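PDB 2QGH: diaminopimelate decarboxylase from Helicobacter pylori, which catalyses the pyridoxal-phosphate-dependent decarboxylation of diaminopimelate to L-lysine, the final step of lysine biosynthesis in bacteria. Local coordinates for residues A[41-46]-A[286-291]; A[63-68]-A[72-77]; A[84-87]-A[91-94]. All coordinates share one frame; numbering follows the deposited sequence.

Contact 1 (A[41-46]-A[286-291]); sequences DKIKQA and AESGEL
K42 and E287 cross at about a right angle, carbon against carbon: CD of K42 lies 3.8 Å from CG of E287. With chi1 at -64° and every later torsion close to 180°, the lysine runs straight out of helix 40-52. The two charged ends stay apart, K42 NZ being 4.2 Å from E287 OE2, too far for a salt bridge, though the opposite charges probably attract weakly. Two long, flexible charged residues suit this solvent-exposed side. Deeper in, S288 meets the helix where the backbones come nearest, its CB 3.8 Å from CB of K42. The type I turn A286-G289 holding this serine leads from the short helix 282-285 into strand 289-299 of the beta domain, and strand 35-39, just ahead of helix 40-52, pairs with that strand. S288 also faces I43, whose CG1 presses to 3.4 Å from S288 CB, a tight fit. The hydroxyl sits beside the same isoleucine branch, with I43 CD1 3.2 Å from S288 OG, but hydrogen-bonds to V285 O, three residues back, which suits a small hydroxyl residue to this buried spot. The other branch of I43 turns to L76 and L77.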
# COMPACT_ATOMS: atom_id res chain seq x y z
N ASP A 41 20.57 8.99 15.76
CA ASP A 41 21.56 8.32 16.61
C ASP A 41 21.27 6.83 16.70
O ASP A 41 22.19 6.01 16.68
CB ASP A 41 21.56 8.90 18.03
CG ASP A 41 22.29 10.22 18.12
OD1 ASP A 41 23.19 10.47 17.28
OD2 ASP A 41 21.98 11.00 19.04
N LYS A 42 20.00 6.49 16.84
CA LYS A 42 19.61 5.10 16.94
C LYS A 42 19.96 4.33 15.67
O LYS A 42 20.23 3.13 15.72
CB LYS A 42 18.12 5.00 17.24
CG LYS A 42 17.74 5.59 18.58
CD LYS A 42 16.26 5.42 18.85
CE LYS A 42 15.86 6.07 20.14
NZ LYS A 42 14.42 5.79 20.43
N ILE A 43 19.97 5.03 14.54
CA ILE A 43 20.30 4.41 13.26
C ILE A 43 21.81 4.16 13.20
O ILE A 43 22.26 3.11 12.74
CB ILE A 43 19.89 5.30 12.07
CG1 ILE A 43 18.38 5.48 12.05
CG2 ILE A 43 20.37 4.68 10.77
CD1 ILE A 43 17.87 6.41 10.96
N LYS A 44 22.57 5.15 13.67
CA LYS A 44 24.02 5.08 13.69
C LYS A 44 24.53 4.04 14.69
O LYS A 44 25.55 3.38 14.45
CB LYS A 44 24.59 6.46 14.05
CG LYS A 44 26.07 6.49 14.38
CD LYS A 44 26.51 7.91 14.74
CE LYS A 44 27.89 7.94 15.40
NZ LYS A 44 28.95 7.33 14.56
N GLN A 45 23.82 3.89 15.80
CA GLN A 45 24.21 2.93 16.83
C GLN A 45 23.84 1.51 16.42
O GLN A 45 24.62 0.58 16.64
CB GLN A 45 23.56 3.30 18.17
CG GLN A 45 24.00 2.46 19.37
CD GLN A 45 25.51 2.50 19.61
OE1 GLN A 45 26.23 1.54 19.32
NE2 GLN A 45 25.99 3.62 20.14
N ALA A 46 22.67 1.34 15.82
CA ALA A 46 22.21 0.02 15.39
C ALA A 46 23.14 -0.51 14.29
O ALA A 46 23.42 -1.70 14.22
CB ALA A 46 20.78 0.10 14.86
N ALA A 286 13.98 0.43 12.21
CA ALA A 286 12.69 0.37 12.89
C ALA A 286 12.54 1.35 14.06
O ALA A 286 11.81 2.34 13.95
CB ALA A 286 12.43 -1.05 13.37
N GLU A 287 13.25 1.09 15.15
CA GLU A 287 13.16 1.91 16.35
C GLU A 287 13.38 3.42 16.20
O GLU A 287 12.71 4.21 16.88
CB GLU A 287 14.11 1.35 17.43
CG GLU A 287 14.21 2.23 18.68
CD GLU A 287 15.14 1.66 19.76
OE1 GLU A 287 16.27 1.23 19.41
OE2 GLU A 287 14.75 1.65 20.95
N SER A 288 14.29 3.83 15.32
CA SER A 288 14.59 5.25 15.14
C SER A 288 13.45 6.10 14.58
O SER A 288 13.48 7.32 14.68
CB SER A 288 15.81 5.43 14.23
OG SER A 288 15.45 5.38 12.85
N GLY A 289 12.47 5.44 13.97
CA GLY A 289 11.37 6.18 13.38
C GLY A 289 10.05 6.08 14.11
O GLY A 289 9.66 5.02 14.58
N GLU A 290 9.36 7.21 14.19
CA GLU A 290 8.07 7.26 14.84
C GLU A 290 7.08 8.10 14.06
O GLU A 290 7.44 9.10 13.44
CB GLU A 290 8.22 7.77 16.27
CG GLU A 290 8.86 6.72 17.15
CD GLU A 290 8.88 7.09 18.61
OE1 GLU A 290 9.04 6.17 19.45
OE2 GLU A 290 8.74 8.29 18.93
N LEU A 291 5.82 7.67 14.07
CA LEU A 291 4.75 8.36 13.38
C LEU A 291 3.96 9.24 14.35
O LEU A 291 3.13 8.76 15.12
CB LEU A 291 3.83 7.33 12.70
CG LEU A 291 2.65 7.83 11.87
CD1 LEU A 291 3.05 9.01 10.99
CD2 LEU A 291 2.14 6.67 11.02

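Contact 2 (A[63-68]-A[72-77]); sequences YALKAN and SILSLL. With PLP (pyridoxal-5'-phosphate), chain B.
Y63 and L77 are brought face to methyl by their torsions: chi1 of 172° swings the tyrosine ring out from strand 59-64 toward helix 71-79, and chi1 of -72° on L77 aims that leucine back at it. CD1 of L77 settles over one face of the Y63 ring, 3.7 Å from the ring centroid and 24° off the normal, a CH-pi contact. L74 comes instead to the edge, its CD2 near the ring plane and 3.7 Å from CE2 of Y63. L74 CD2 also lies 3.6 Å from L65 CG, so one leucine branch serves both the strand and the bend after it. I73 closes the phenol end obliquely, with CD1 3.6 Å from Y63 OH. These three residues lie on one side of the helix, and branched aliphatic side chains there fit closely round a flat aromatic.

The phenol is held from its own segment. Y63 OH donates to the carbonyl O of N68 at 2.6 Å, in the carbonyl plane and on a lone pair, which ties the end of the strand to the loop that turns away from it. N68 in turn sends its ND2 to the carbonyl O of G376.

Neighbouring residues look the other way, into the cofactor pocket. CB of A64 is 3.5 Å from C5A of the pyridoxal phosphate, the small methyl letting the cofactor come close to the strand, and CD of K66 is 3.8 Å from C4A of the cofactor. K66, as in other enzymes of this family, probably forms the internal aldimine when substrate is absent. The chemistry is thus divided: an apolar, ring-centred outer side buries a hydroxyl satisfied by N68 O, while the inner side presents the groups that meet cofactor and bound lysine.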
# COMPACT_ATOMS: atom_id res chain seq x y z
N TYR A 63 22.94 -2.58 4.21
CA TYR A 63 21.63 -2.11 4.64
C TYR A 63 20.56 -2.36 3.56
O TYR A 63 20.70 -1.94 2.42
CB TYR A 63 21.71 -0.62 4.98
CG TYR A 63 20.37 -0.00 5.25
CD1 TYR A 63 19.58 -0.45 6.31
CD2 TYR A 63 19.87 0.99 4.41
CE1 TYR A 63 18.33 0.07 6.53
CE2 TYR A 63 18.60 1.52 4.62
CZ TYR A 63 17.84 1.05 5.68
OH TYR A 63 16.58 1.55 5.88
N ALA A 64 19.49 -3.06 3.94
CA ALA A 64 18.41 -3.34 3.00
C ALA A 64 17.54 -2.10 2.85
O ALA A 64 16.72 -1.79 3.73
CB ALA A 64 17.60 -4.52 3.50
N LEU A 65 17.72 -1.38 1.74
CA LEU A 65 16.98 -0.14 1.47
C LEU A 65 15.46 -0.26 1.56
O LEU A 65 14.79 0.68 2.00
CB LEU A 65 17.39 0.43 0.11
CG LEU A 65 18.66 1.29 0.08
CD1 LEU A 65 19.84 0.50 0.62
CD2 LEU A 65 18.95 1.77 -1.34
N LYS A 66 14.93 -1.39 1.14
CA LYS A 66 13.49 -1.62 1.20
C LYS A 66 12.93 -1.21 2.56
O LYS A 66 11.78 -0.79 2.65
CB LYS A 66 13.20 -3.10 0.94
CG LYS A 66 13.91 -4.04 1.91
CD LYS A 66 13.70 -5.48 1.52
CE LYS A 66 14.31 -5.78 0.16
NZ LYS A 66 15.79 -5.56 0.16
N ALA A 67 13.72 -1.33 3.62
CA ALA A 67 13.25 -0.95 4.95
C ALA A 67 12.93 0.55 4.98
O ALA A 67 11.85 0.96 5.41
CB ALA A 67 14.30 -1.28 6.01
N ASN A 68 13.89 1.35 4.52
CA ASN A 68 13.74 2.80 4.46
C ASN A 68 14.86 3.32 3.58
O ASN A 68 16.04 3.17 3.90
CB ASN A 68 13.86 3.42 5.86
CG ASN A 68 13.30 4.83 5.91
OD1 ASN A 68 13.57 5.63 5.03
ND2 ASN A 68 12.52 5.13 6.94
N SER A 72 18.57 11.00 3.14
CA SER A 72 19.30 11.46 4.30
C SER A 72 19.80 10.32 5.16
O SER A 72 20.96 10.33 5.58
CB SER A 72 18.45 12.41 5.14
OG SER A 72 18.33 13.65 4.48
N ILE A 73 18.95 9.34 5.43
CA ILE A 73 19.41 8.24 6.25
C ILE A 73 20.46 7.41 5.51
O ILE A 73 21.43 6.95 6.12
CB ILE A 73 18.25 7.32 6.71
CG1 ILE A 73 18.44 5.92 6.12
CG2 ILE A 73 16.91 7.96 6.35
CD1 ILE A 73 17.54 4.88 6.69
N LEU A 74 20.28 7.22 4.20
CA LEU A 74 21.25 6.45 3.43
C LEU A 74 22.61 7.17 3.47
O LEU A 74 23.66 6.53 3.49
CB LEU A 74 20.80 6.29 1.97
CG LEU A 74 19.57 5.41 1.67
CD1 LEU A 74 19.32 5.39 0.18
CD2 LEU A 74 19.80 4.01 2.17
N SER A 75 22.57 8.49 3.49
CA SER A 75 23.80 9.28 3.53
C SER A 75 24.49 9.09 4.88
O SER A 75 25.72 9.00 4.96
CB SER A 75 23.47 10.76 3.32
OG SER A 75 24.66 11.52 3.22
N LEU A 76 23.70 9.05 5.95
CA LEU A 76 24.25 8.83 7.28
C LEU A 76 24.92 7.46 7.29
O LEU A 76 26.03 7.30 7.82
CB LEU A 76 23.13 8.88 8.32
CG LEU A 76 23.45 8.20 9.66
CD1 LEU A 76 24.67 8.88 10.31
CD2 LEU A 76 22.25 8.28 10.58
N LEU A 77 24.27 6.47 6.71
CA LEU A 77 24.85 5.14 6.69
C LEU A 77 26.11 5.11 5.84
O LEU A 77 27.05 4.39 6.15
CB LEU A 77 23.83 4.13 6.19
CG LEU A 77 22.70 3.85 7.19
CD1 LEU A 77 21.54 3.16 6.49
CD2 LEU A 77 23.24 2.99 8.33
N1 PLP B . 17.81 -9.17 2.32
C2 PLP B . 16.84 -9.71 1.45
C2A PLP B . 17.24 -10.45 0.24
C3 PLP B . 15.44 -9.49 1.78
O3 PLP B . 14.44 -9.98 0.96
C4 PLP B . 15.08 -8.77 2.92
C4A PLP B . 13.64 -8.85 3.28
C5 PLP B . 16.05 -8.23 3.76
C6 PLP B . 17.45 -8.45 3.47
C5A PLP B . 15.82 -7.26 4.85
O4P PLP B . 15.40 -7.95 6.00
P PLP B . 15.06 -7.25 7.24
O1P PLP B . 14.40 -5.84 7.16
O2P PLP B . 16.47 -7.16 7.99
O3P PLP B . 14.05 -8.19 7.99

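Contact 3 (A[84-87]-A[91-94]); sequences ADCV and EIQR. With PLP (pyridoxal-5'-phosphate), chain B.
E91 reaches back from its helix to the end of strand 83-86, where its OE1 accepts the backbone N-H of V87 at 2.7 Å. The bond is bent, 143° at the hydrogen, and the donor comes from above the carboxylate, 38° out of its plane. A water donates to the carbonyl O of D85 at 2.7 Å and makes a short 2.5 Å bond to E91 OE1, so that oxygen appears to take two bonds and to join two successive peptide groups at the strand end. A glutamate suits the place because its chain is long enough: with chi2 at -169° it stays extended beyond CG and spans the gap between helix and strand. CG1 of V87 lies 3.4 Å from E91 OE1, giving the carboxylate an apolar flank.

Beneath this polar link the packing is apolar. C86 points at the helix, its CB 3.8 Å from CB of E91 and 3.6 Å from CG1 of I92. A small side chain here lets strand and helix approach to 5.4 Å between the CA atoms of C86 and E91.

Farther out, S88 OG receives the backbone N-H of E91 and so steadies the first turn of the helix. R94 turns outward to form a salt bridge with E418 of the second subunit, and N387 of that subunit packs on V87 and E91. On the opposite face of the strand, D85 carries its carboxylate inward: D85 OD2 forms a salt bridge with K66 and lies 3.2 Å from N1 of the pyridoxal phosphate. Strand residues alternate between the barrel interior, here the cofactor, and the covering helices, as in the beta/alpha barrel of fold-type III pyridoxal-phosphate enzymes, whose active site lies at the carboxyl ends of the strands.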
# COMPACT_ATOMS: atom_id res chain seq x y z
N ALA A 84 24.96 -1.58 0.76
CA ALA A 84 23.54 -1.48 0.44
C ALA A 84 23.00 -2.72 -0.25
O ALA A 84 23.58 -3.21 -1.21
CB ALA A 84 23.29 -0.25 -0.43
N ASP A 85 21.88 -3.24 0.26
CA ASP A 85 21.23 -4.39 -0.36
C ASP A 85 20.07 -3.78 -1.12
O ASP A 85 19.14 -3.24 -0.53
CB ASP A 85 20.73 -5.37 0.69
CG ASP A 85 19.68 -6.32 0.15
OD1 ASP A 85 19.90 -6.91 -0.93
OD2 ASP A 85 18.64 -6.50 0.82
N CYS A 86 20.14 -3.84 -2.45
CA CYS A 86 19.13 -3.25 -3.32
C CYS A 86 18.31 -4.30 -4.06
O CYS A 86 18.79 -5.42 -4.30
CB CYS A 86 19.81 -2.31 -4.31
SG CYS A 86 20.79 -1.02 -3.49
N VAL A 87 17.08 -3.94 -4.43
CA VAL A 87 16.22 -4.87 -5.15
C VAL A 87 15.69 -4.25 -6.44
O VAL A 87 14.83 -4.83 -7.11
CB VAL A 87 15.05 -5.37 -4.24
CG1 VAL A 87 14.03 -4.23 -3.98
CG2 VAL A 87 14.38 -6.58 -4.87
N GLU A 91 16.64 1.63 -6.24
CA GLU A 91 17.34 1.59 -4.97
C GLU A 91 18.86 1.73 -5.16
O GLU A 91 19.54 2.32 -4.33
CB GLU A 91 17.03 0.29 -4.21
CG GLU A 91 15.59 0.14 -3.78
CD GLU A 91 15.37 -1.02 -2.82
OE1 GLU A 91 16.21 -1.94 -2.80
OE2 GLU A 91 14.35 -1.02 -2.09
N ILE A 92 19.37 1.17 -6.25
CA ILE A 92 20.79 1.27 -6.52
C ILE A 92 21.13 2.75 -6.76
O ILE A 92 22.13 3.26 -6.24
CB ILE A 92 21.19 0.43 -7.76
CG1 ILE A 92 20.92 -1.05 -7.49
CG2 ILE A 92 22.65 0.65 -8.11
CD1 ILE A 92 21.36 -1.97 -8.60
N GLN A 93 20.28 3.43 -7.54
CA GLN A 93 20.52 4.83 -7.82
C GLN A 93 20.46 5.66 -6.55
O GLN A 93 21.27 6.56 -6.37
CB GLN A 93 19.52 5.36 -8.87
CG GLN A 93 19.69 4.72 -10.24
CD GLN A 93 19.03 5.50 -11.37
OE1 GLN A 93 19.07 5.09 -12.54
NE2 GLN A 93 18.43 6.64 -11.03
N ARG A 94 19.50 5.37 -5.68
CA ARG A 94 19.38 6.10 -4.41
C ARG A 94 20.68 5.94 -3.60
O ARG A 94 21.26 6.93 -3.16
CB ARG A 94 18.24 5.55 -3.55
CG ARG A 94 16.83 5.93 -3.98
CD ARG A 94 15.84 5.25 -3.06
NE ARG A 94 14.51 5.85 -3.08
CZ ARG A 94 14.18 6.98 -2.46
NH1 ARG A 94 15.09 7.64 -1.75
NH2 ARG A 94 12.94 7.45 -2.53
N1 PLP B . 17.81 -9.17 2.32
C2 PLP B . 16.84 -9.71 1.45
C2A PLP B . 17.24 -10.45 0.24
C3 PLP B . 15.44 -9.49 1.78
O3 PLP B . 14.44 -9.98 0.96
C4 PLP B . 15.08 -8.77 2.92
C4A PLP B . 13.64 -8.85 3.28
C5 PLP B . 16.05 -8.23 3.76
C6 PLP B . 17.45 -8.45 3.47
C5A PLP B . 15.82 -7.26 4.85
O4P PLP B . 15.40 -7.95 6.00
P PLP B . 15.06 -7.25 7.24
O1P PLP B . 14.40 -5.84 7.16
O2P PLP B . 16.47 -7.16 7.99
O3P PLP B . 14.05 -8.19 7.99
O HOH W 1 16.47 -3.29 -0.72

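In the fold
From the N terminus, strand 35-39 of the beta domain leads into helix 40-52, which carries the first half of contact 1. Its partner follows some 240 residues later, so contact 1 closes one long loop holding all eight barrel strands and brings the chain back to the beta domain. Contacts 2 and 3 are short loops nested inside it. They stand in series without crossing: each ties a strand to the helix that follows it. Their strands, 59-64 and 83-86, are neighbours in the parallel sheet, and both contacts reach the cofactor and the second subunit. Contact 1 adjoins contact 2 through helix 71-79, but its nearest atoms lie about 12 Å from contact 3.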